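Local coordinates for protein putative oxidoreductase (Jannaschia sp., PDB 3C24) that probably acts as an NAD(P)-dependent oxidoreductase with a Rossmann-type nucleotide-binding domain, its substrate being unknown, at residues V9-G21 with T28-E42. Residues are numbered along the deposited sequence; the frame is centred on the assembly and turned at random.
Sequences VGPKTVAILGAGG and TRKIHDSAHHLAAIE
Lys-12 N donates to His-36 ND1 across 2.8 Å at the N-terminal ends of the parallel strands of a Rossmann-type beta-alpha-beta unit, in which helix 22-33 links strands 13-17 and 37-41. The donor lies only 2° out of the imidazole plane, so the bond meets the ring at its edge; chi1 of -69° places CG anti to the carbonyl carbon of His-36 and turns ND1 toward Lys-12 N, the two side chains lying side by side. At the ring's other nitrogen, NE2 is hydrogen-bonded to Asp-167 OD2 of helix 160-172, so that both ring nitrogens are engaged and the ring's rotation is restrained. An alanine in place of His-36 would probably leave Lys-12 N and the Asp-167 carboxylate without this shared partner and open a gap beside Val-14 CG2.

Beyond it, the strands, inclined by 19°, exchange regular backbone bonds from His-37 N to Lys-12 O through Ile-41 N to Ile-16 O. On the face that carries Val-14, Ile-16 and Leu-38, Ile-16 CD1 lies 3.7 Å from Leu-38 CD1 and also packs on Ile-31 CG1 and Thr-28 of the helix, joining strand to helix. Ala-19 CB meets Ala-40 CB at 3.7 Å, while Leu-51 of helix 45-53 touches both alanines.

The glycine-rich turn 18-21 is consistent with a dinucleotide-binding loop. There, Glu-42, whose OE2 also accepts from Ala-44 N, uses the anti lone pair of OE1 to receive Gly-20 N at 2.8 Å, with an N-H...O angle of 145°.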
ATOM      1  N   VAL A   9      17.446   4.264  31.477  1.00 32.21           N
ATOM      2  CA  VAL A   9      17.146   5.671  31.696  1.00 30.66           C
ATOM      3  C   VAL A   9      16.220   5.729  32.909  1.00 30.58           C
ATOM      4  O   VAL A   9      15.235   4.998  33.007  1.00 31.48           O
ATOM      5  CB  VAL A   9      16.487   6.349  30.457  1.00 31.47           C
ATOM      6  CG1 VAL A   9      15.919   7.728  30.855  1.00 24.75           C
ATOM      7  CG2 VAL A   9      17.480   6.450  29.231  1.00 23.30           C
ATOM      8  N   GLY A  10      16.532   6.616  33.824  1.00 28.24           N
ATOM      9  CA  GLY A  10      15.718   6.748  35.022  1.00 29.46           C
ATOM     10  C   GLY A  10      14.511   7.626  34.760  1.00 28.87           C
ATOM     11  O   GLY A  10      14.423   8.260  33.713  1.00 27.72           O
ATOM     12  N   PRO A  11      13.563   7.650  35.708  1.00 29.10           N
ATOM     13  CA  PRO A  11      12.398   8.514  35.559  1.00 24.45           C
ATOM     14  C   PRO A  11      12.799   9.935  35.431  1.00 22.40           C
ATOM     15  O   PRO A  11      13.691  10.445  36.105  1.00 23.80           O
ATOM     16  CB  PRO A  11      11.604   8.288  36.846  1.00 26.26           C
ATOM     17  CG  PRO A  11      12.488   7.521  37.752  1.00 32.77           C
ATOM     18  CD  PRO A  11      13.491   6.813  36.917  1.00 29.61           C
ATOM     19  N   LYS A  12      12.104  10.574  34.526  1.00 19.86           N
ATOM     20  CA  LYS A  12      12.309  11.970  34.223  0.50 19.85           C
ATOM     21  C   LYS A  12      11.007  12.721  34.358  1.00 19.36           C
ATOM     22  O   LYS A  12       9.946  12.138  34.272  1.00 20.92           O
ATOM     23  CB  LYS A  12      12.788  12.094  32.780  0.50 21.44           C
ATOM     24  CG  LYS A  12      14.078  11.364  32.493  0.50 20.78           C
ATOM     25  CD  LYS A  12      15.284  12.126  33.008  0.50 17.78           C
ATOM     26  CE  LYS A  12      16.563  11.348  32.757  0.50 28.04           C
ATOM     27  NZ  LYS A  12      16.708  10.105  33.598  0.50 27.17           N
ATOM     28  N   THR A  13      11.117  14.005  34.591  1.00 17.44           N
ATOM     29  CA  THR A  13       9.939  14.851  34.615  1.00 18.40           C
ATOM     30  C   THR A  13       9.718  15.340  33.181  1.00 19.81           C
ATOM     31  O   THR A  13      10.548  16.011  32.609  1.00 18.41           O
ATOM     32  CB  THR A  13      10.047  15.979  35.616  1.00 20.32           C
ATOM     33  OG1 THR A  13      10.110  15.390  36.929  1.00 23.02           O
ATOM     34  CG2 THR A  13       8.820  16.864  35.526  1.00 21.87           C
ATOM     35  N   VAL A  14       8.556  14.995  32.618  1.00 16.44           N
ATOM     36  CA  VAL A  14       8.274  15.276  31.222  1.00 17.34           C
ATOM     37  C   VAL A  14       7.063  16.159  31.139  1.00 18.00           C
ATOM     38  O   VAL A  14       5.962  15.743  31.549  1.00 20.16           O
ATOM     39  CB  VAL A  14       8.001  13.977  30.459  1.00 17.52           C
ATOM     40  CG1 VAL A  14       7.719  14.214  28.953  1.00 17.79           C
ATOM     41  CG2 VAL A  14       9.175  12.950  30.589  1.00 16.81           C
ATOM     42  N   ALA A  15       7.282  17.379  30.638  1.00 18.14           N
ATOM     43  CA  ALA A  15       6.215  18.341  30.397  1.00 17.77           C
ATOM     44  C   ALA A  15       5.796  18.209  28.950  1.00 19.08           C
ATOM     45  O   ALA A  15       6.624  18.112  28.022  1.00 19.17           O
ATOM     46  CB  ALA A  15       6.684  19.761  30.701  1.00 19.91           C
ATOM     47  N   ILE A  16       4.496  18.123  28.742  1.00 16.36           N
ATOM     48  CA  ILE A  16       3.951  18.056  27.395  1.00 17.31           C
ATOM     49  C   ILE A  16       3.088  19.286  27.148  1.00 18.40           C
ATOM     50  O   ILE A  16       2.093  19.501  27.815  1.00 18.38           O
ATOM     51  CB  ILE A  16       3.117  16.793  27.192  1.00 18.43           C
ATOM     52  CG1 ILE A  16       3.954  15.536  27.469  1.00 23.04           C
ATOM     53  CG2 ILE A  16       2.547  16.725  25.777  1.00 16.85           C
ATOM     54  CD1 ILE A  16       3.182  14.285  27.565  1.00 24.93           C
ATOM     55  N   LEU A  17       3.504  20.062  26.157  1.00 18.62           N
ATOM     56  CA  LEU A  17       2.785  21.257  25.718  1.00 19.26           C
ATOM     57  C   LEU A  17       1.672  20.832  24.745  1.00 19.14           C
ATOM     58  O   LEU A  17       1.902  20.047  23.784  1.00 21.52           O
ATOM     59  CB  LEU A  17       3.756  22.270  25.072  1.00 19.98           C
ATOM     60  CG  LEU A  17       4.631  23.151  25.981  1.00 28.06           C
ATOM     61  CD1 LEU A  17       5.225  22.405  27.115  1.00 39.45           C
ATOM     62  CD2 LEU A  17       5.693  23.877  25.095  1.00 29.36           C
ATOM     63  N   GLY A  18       0.470  21.365  24.968  1.00 19.52           N
ATOM     64  CA  GLY A  18      -0.682  21.008  24.145  1.00 16.93           C
ATOM     65  C   GLY A  18      -1.125  19.594  24.532  1.00 19.20           C
ATOM     66  O   GLY A  18      -1.612  18.811  23.731  1.00 21.45           O
ATOM     67  N   ALA A  19      -0.968  19.294  25.802  1.00 17.32           N
ATOM     68  CA  ALA A  19      -1.231  17.927  26.313  1.00 19.22           C
ATOM     69  C   ALA A  19      -2.626  17.416  26.121  1.00 20.16           C
ATOM     70  O   ALA A  19      -2.820  16.216  26.056  1.00 19.58           O
ATOM     71  CB  ALA A  19      -0.856  17.823  27.774  1.00 20.45           C
ATOM     72  N   GLY A  20      -3.601  18.303  26.015  1.00 18.77           N
ATOM     73  CA  GLY A  20      -5.011  17.855  25.922  1.00 17.26           C
ATOM     74  C   GLY A  20      -5.597  17.825  24.526  1.00 21.17           C
ATOM     75  O   GLY A  20      -6.761  17.449  24.295  1.00 20.16           O
ATOM     76  N   GLY A  21      -4.772  18.230  23.576  1.00 22.37           N
ATOM     77  CA  GLY A  21      -5.181  18.268  22.182  1.00 25.10           C
ATOM     78  C   GLY A  21      -5.255  16.883  21.566  1.00 29.31           C
ATOM     79  O   GLY A  21      -4.929  15.872  22.217  1.00 25.31           O
ATOM     80  N   THR A  28       0.219  11.919  26.273  1.00 16.67           N
ATOM     81  CA  THR A  28       0.132  12.316  27.665  1.00 16.43           C
ATOM     82  C   THR A  28      -0.326  11.129  28.504  1.00 14.95           C
ATOM     83  O   THR A  28       0.224  10.855  29.580  1.00 16.96           O
ATOM     84  CB  THR A  28      -0.792  13.532  27.845  1.00 16.07           C
ATOM     85  OG1 THR A  28      -0.259  14.637  27.093  1.00 18.08           O
ATOM     86  CG2 THR A  28      -0.921  13.914  29.275  1.00 18.17           C
ATOM     87  N   ARG A  29      -1.316  10.384  27.989  1.00 15.50           N
ATOM     88  CA  ARG A  29      -1.785   9.176  28.693  1.00 14.90           C
ATOM     89  C   ARG A  29      -0.619   8.178  28.831  1.00 17.31           C
ATOM     90  O   ARG A  29      -0.402   7.600  29.888  1.00 16.34           O
ATOM     91  CB  ARG A  29      -2.973   8.512  28.007  1.00 16.09           C
ATOM     92  CG  ARG A  29      -3.265   7.098  28.516  1.00 24.81           C
ATOM     93  CD  ARG A  29      -4.520   6.529  27.833  1.00 32.82           C
ATOM     94  NE  ARG A  29      -5.666   6.769  28.668  1.00 33.71           N
ATOM     95  CZ  ARG A  29      -6.907   6.967  28.239  1.00 44.56           C
ATOM     96  NH1 ARG A  29      -7.180   6.991  26.947  1.00 42.58           N
ATOM     97  NH2 ARG A  29      -7.874   7.178  29.122  1.00 41.81           N
ATOM     98  N   LYS A  30       0.149   8.024  27.764  1.00 18.66           N
ATOM     99  CA  LYS A  30       1.291   7.101  27.817  1.00 17.73           C
ATOM    100  C   LYS A  30       2.279   7.502  28.896  1.00 15.71           C
ATOM    101  O   LYS A  30       2.779   6.657  29.660  1.00 17.21           O
ATOM    102  CB  LYS A  30       2.029   7.024  26.468  1.00 18.52           C
ATOM    103  CG  LYS A  30       1.255   6.394  25.313  1.00 21.79           C
ATOM    104  CD  LYS A  30       1.218   4.908  25.404  1.00 19.28           C
ATOM    105  CE  LYS A  30       0.567   4.242  24.153  1.00 21.66           C
ATOM    106  NZ  LYS A  30       0.634   2.731  24.127  1.00 18.05           N
ATOM    107  N   ILE A  31       2.589   8.792  28.971  1.00 15.87           N
ATOM    108  CA  ILE A  31       3.530   9.275  29.994  1.00 13.73           C
ATOM    109  C   ILE A  31       2.923   9.128  31.379  1.00 15.69           C
ATOM    110  O   ILE A  31       3.591   8.652  32.322  1.00 17.29           O
ATOM    111  CB  ILE A  31       3.967  10.745  29.741  1.00 18.14           C
ATOM    112  CG1 ILE A  31       4.798  10.803  28.457  1.00 16.20           C
ATOM    113  CG2 ILE A  31       4.789  11.344  30.885  1.00 15.09           C
ATOM    114  CD1 ILE A  31       6.103   9.909  28.417  1.00 17.83           C
ATOM    115  N   HIS A  32       1.657   9.495  31.499  1.00 16.18           N
ATOM    116  CA  HIS A  32       0.971   9.348  32.791  1.00 17.37           C
ATOM    117  C   HIS A  32       1.064   7.941  33.342  1.00 20.21           C
ATOM    118  O   HIS A  32       1.266   7.734  34.546  1.00 19.39           O
ATOM    119  CB  HIS A  32      -0.507   9.678  32.597  1.00 15.78           C
ATOM    120  CG  HIS A  32      -1.257   9.805  33.878  1.00 17.72           C
ATOM    121  ND1 HIS A  32      -2.443   9.152  34.110  1.00 24.56           N
ATOM    122  CD2 HIS A  32      -0.989  10.527  34.987  1.00 19.46           C
ATOM    123  CE1 HIS A  32      -2.878   9.469  35.319  1.00 20.27           C
ATOM    124  NE2 HIS A  32      -2.007  10.290  35.881  1.00 21.36           N
ATOM    125  N   ASP A  33       0.883   6.974  32.459  1.00 20.76           N
ATOM    126  CA  ASP A  33       0.847   5.564  32.854  1.00 19.40           C
ATOM    127  C   ASP A  33       2.235   5.000  33.059  1.00 21.68           C
ATOM    128  O   ASP A  33       2.385   3.891  33.603  1.00 25.21           O
ATOM    129  CB  ASP A  33       0.140   4.704  31.829  1.00 19.75           C
ATOM    130  CG  ASP A  33      -1.338   4.972  31.763  1.00 22.25           C
ATOM    131  OD1 ASP A  33      -1.866   5.634  32.677  1.00 25.00           O
ATOM    132  OD2 ASP A  33      -1.978   4.490  30.817  1.00 25.82           O
ATOM    133  N   SER A  34       3.243   5.737  32.609  1.00 18.58           N
ATOM    134  CA  SER A  34       4.645   5.277  32.739  1.00 21.38           C
ATOM    135  C   SER A  34       5.252   5.673  34.077  1.00 21.58           C
ATOM    136  O   SER A  34       4.605   6.316  34.919  1.00 20.62           O
ATOM    137  CB  SER A  34       5.527   5.859  31.644  1.00 18.14           C
ATOM    138  OG  SER A  34       5.926   7.193  31.945  1.00 19.93           O
ATOM    139  N   ALA A  35       6.530   5.322  34.242  1.00 24.32           N
ATOM    140  CA  ALA A  35       7.309   5.629  35.477  1.00 23.14           C
ATOM    141  C   ALA A  35       7.817   7.069  35.456  1.00 22.77           C
ATOM    142  O   ALA A  35       8.192   7.635  36.455  1.00 22.03           O
ATOM    143  CB  ALA A  35       8.481   4.682  35.640  1.00 24.09           C
ATOM    144  N   HIS A  36       7.733   7.693  34.284  1.00 17.83           N
ATOM    145  CA  HIS A  36       8.104   9.097  34.185  1.00 19.44           C
ATOM    146  C   HIS A  36       7.075   9.983  34.859  1.00 21.93           C
ATOM    147  O   HIS A  36       5.917   9.595  35.001  1.00 22.90           O
ATOM    148  CB  HIS A  36       8.259   9.496  32.718  1.00 20.49           C
ATOM    149  CG  HIS A  36       9.436   8.867  32.070  1.00 18.35           C
ATOM    150  ND1 HIS A  36      10.716   9.075  32.539  1.00 18.39           N
ATOM    151  CD2 HIS A  36       9.556   8.023  31.010  1.00 18.92           C
ATOM    152  CE1 HIS A  36      11.568   8.376  31.807  1.00 26.30           C
ATOM    153  NE2 HIS A  36      10.894   7.739  30.867  1.00 22.17           N
ATOM    154  N   HIS A  37       7.507  11.163  35.279  1.00 18.95           N
ATOM    155  CA  HIS A  37       6.646  12.131  35.978  1.00 21.34           C
ATOM    156  C   HIS A  37       6.115  13.116  34.992  1.00 21.01           C
ATOM    157  O   HIS A  37       6.842  13.779  34.320  1.00 26.27           O
ATOM    158  CB  HIS A  37       7.370  12.877  37.104  1.00 22.41           C
ATOM    159  CG  HIS A  37       8.035  11.962  38.072  1.00 30.51           C
ATOM    160  ND1 HIS A  37       7.333  11.026  38.796  1.00 30.67           N
ATOM    161  CD2 HIS A  37       9.343  11.790  38.390  1.00 34.88           C
ATOM    162  CE1 HIS A  37       8.177  10.328  39.536  1.00 38.64           C
ATOM    163  NE2 HIS A  37       9.401  10.770  39.306  1.00 28.81           N
ATOM    164  N   LEU A  38       4.802  13.213  34.928  1.00 21.73           N
ATOM    165  CA  LEU A  38       4.147  14.069  33.956  1.00 18.92           C
ATOM    166  C   LEU A  38       3.787  15.448  34.430  1.00 19.68           C
ATOM    167  O   LEU A  38       3.308  15.637  35.543  1.00 21.73           O
ATOM    168  CB  LEU A  38       2.821  13.405  33.504  1.00 18.18           C
ATOM    169  CG  LEU A  38       1.889  14.220  32.590  1.00 19.12           C
ATOM    170  CD1 LEU A  38       2.457  14.454  31.199  1.00 18.13           C
ATOM    171  CD2 LEU A  38       0.509  13.534  32.474  1.00 18.41           C
ATOM    172  N   ALA A  39       3.989  16.408  33.549  1.00 16.82           N
ATOM    173  CA  ALA A  39       3.442  17.769  33.700  1.00 17.31           C
ATOM    174  C   ALA A  39       2.664  18.079  32.426  1.00 18.35           C
ATOM    175  O   ALA A  39       3.258  18.395  31.405  1.00 19.14           O
ATOM    176  CB  ALA A  39       4.512  18.834  33.945  1.00 17.64           C
ATOM    177  N   ALA A  40       1.327  17.979  32.519  1.00 17.71           N
ATOM    178  CA  ALA A  40       0.435  18.183  31.370  1.00 14.87           C
ATOM    179  C   ALA A  40       0.093  19.627  31.260  1.00 17.70           C
ATOM    180  O   ALA A  40      -0.681  20.144  32.077  1.00 17.16           O
ATOM    181  CB  ALA A  40      -0.838  17.341  31.467  1.00 13.59           C
ATOM    182  N   ILE A  41       0.635  20.246  30.216  1.00 17.53           N
ATOM    183  CA  ILE A  41       0.439  21.692  29.967  1.00 16.98           C
ATOM    184  C   ILE A  41      -0.599  21.900  28.872  1.00 17.25           C
ATOM    185  O   ILE A  41      -0.426  21.549  27.706  1.00 18.59           O
ATOM    186  CB  ILE A  41       1.781  22.422  29.592  1.00 18.90           C
ATOM    187  CG1 ILE A  41       2.945  21.899  30.474  1.00 22.90           C
ATOM    188  CG2 ILE A  41       1.585  23.997  29.599  1.00 19.07           C
ATOM    189  CD1 ILE A  41       2.740  22.085  31.955  1.00 23.33           C
ATOM    190  N   GLU A  42      -1.702  22.518  29.269  1.00 18.53           N
ATOM    191  CA  GLU A  42      -2.831  22.715  28.361  1.00 16.36           C
ATOM    192  C   GLU A  42      -3.667  23.881  28.792  1.00 20.73           C
ATOM    193  O   GLU A  42      -4.175  23.873  29.887  1.00 20.62           O
ATOM    194  CB  GLU A  42      -3.740  21.490  28.361  1.00 17.89           C
ATOM    195  CG  GLU A  42      -4.932  21.605  27.423  1.00 17.87           C
ATOM    196  CD  GLU A  42      -4.508  21.887  26.014  1.00 21.17           C
ATOM    197  OE1 GLU A  42      -3.920  20.984  25.361  1.00 20.90           O
ATOM    198  OE2 GLU A  42      -4.733  23.026  25.527  1.00 25.25           O
TER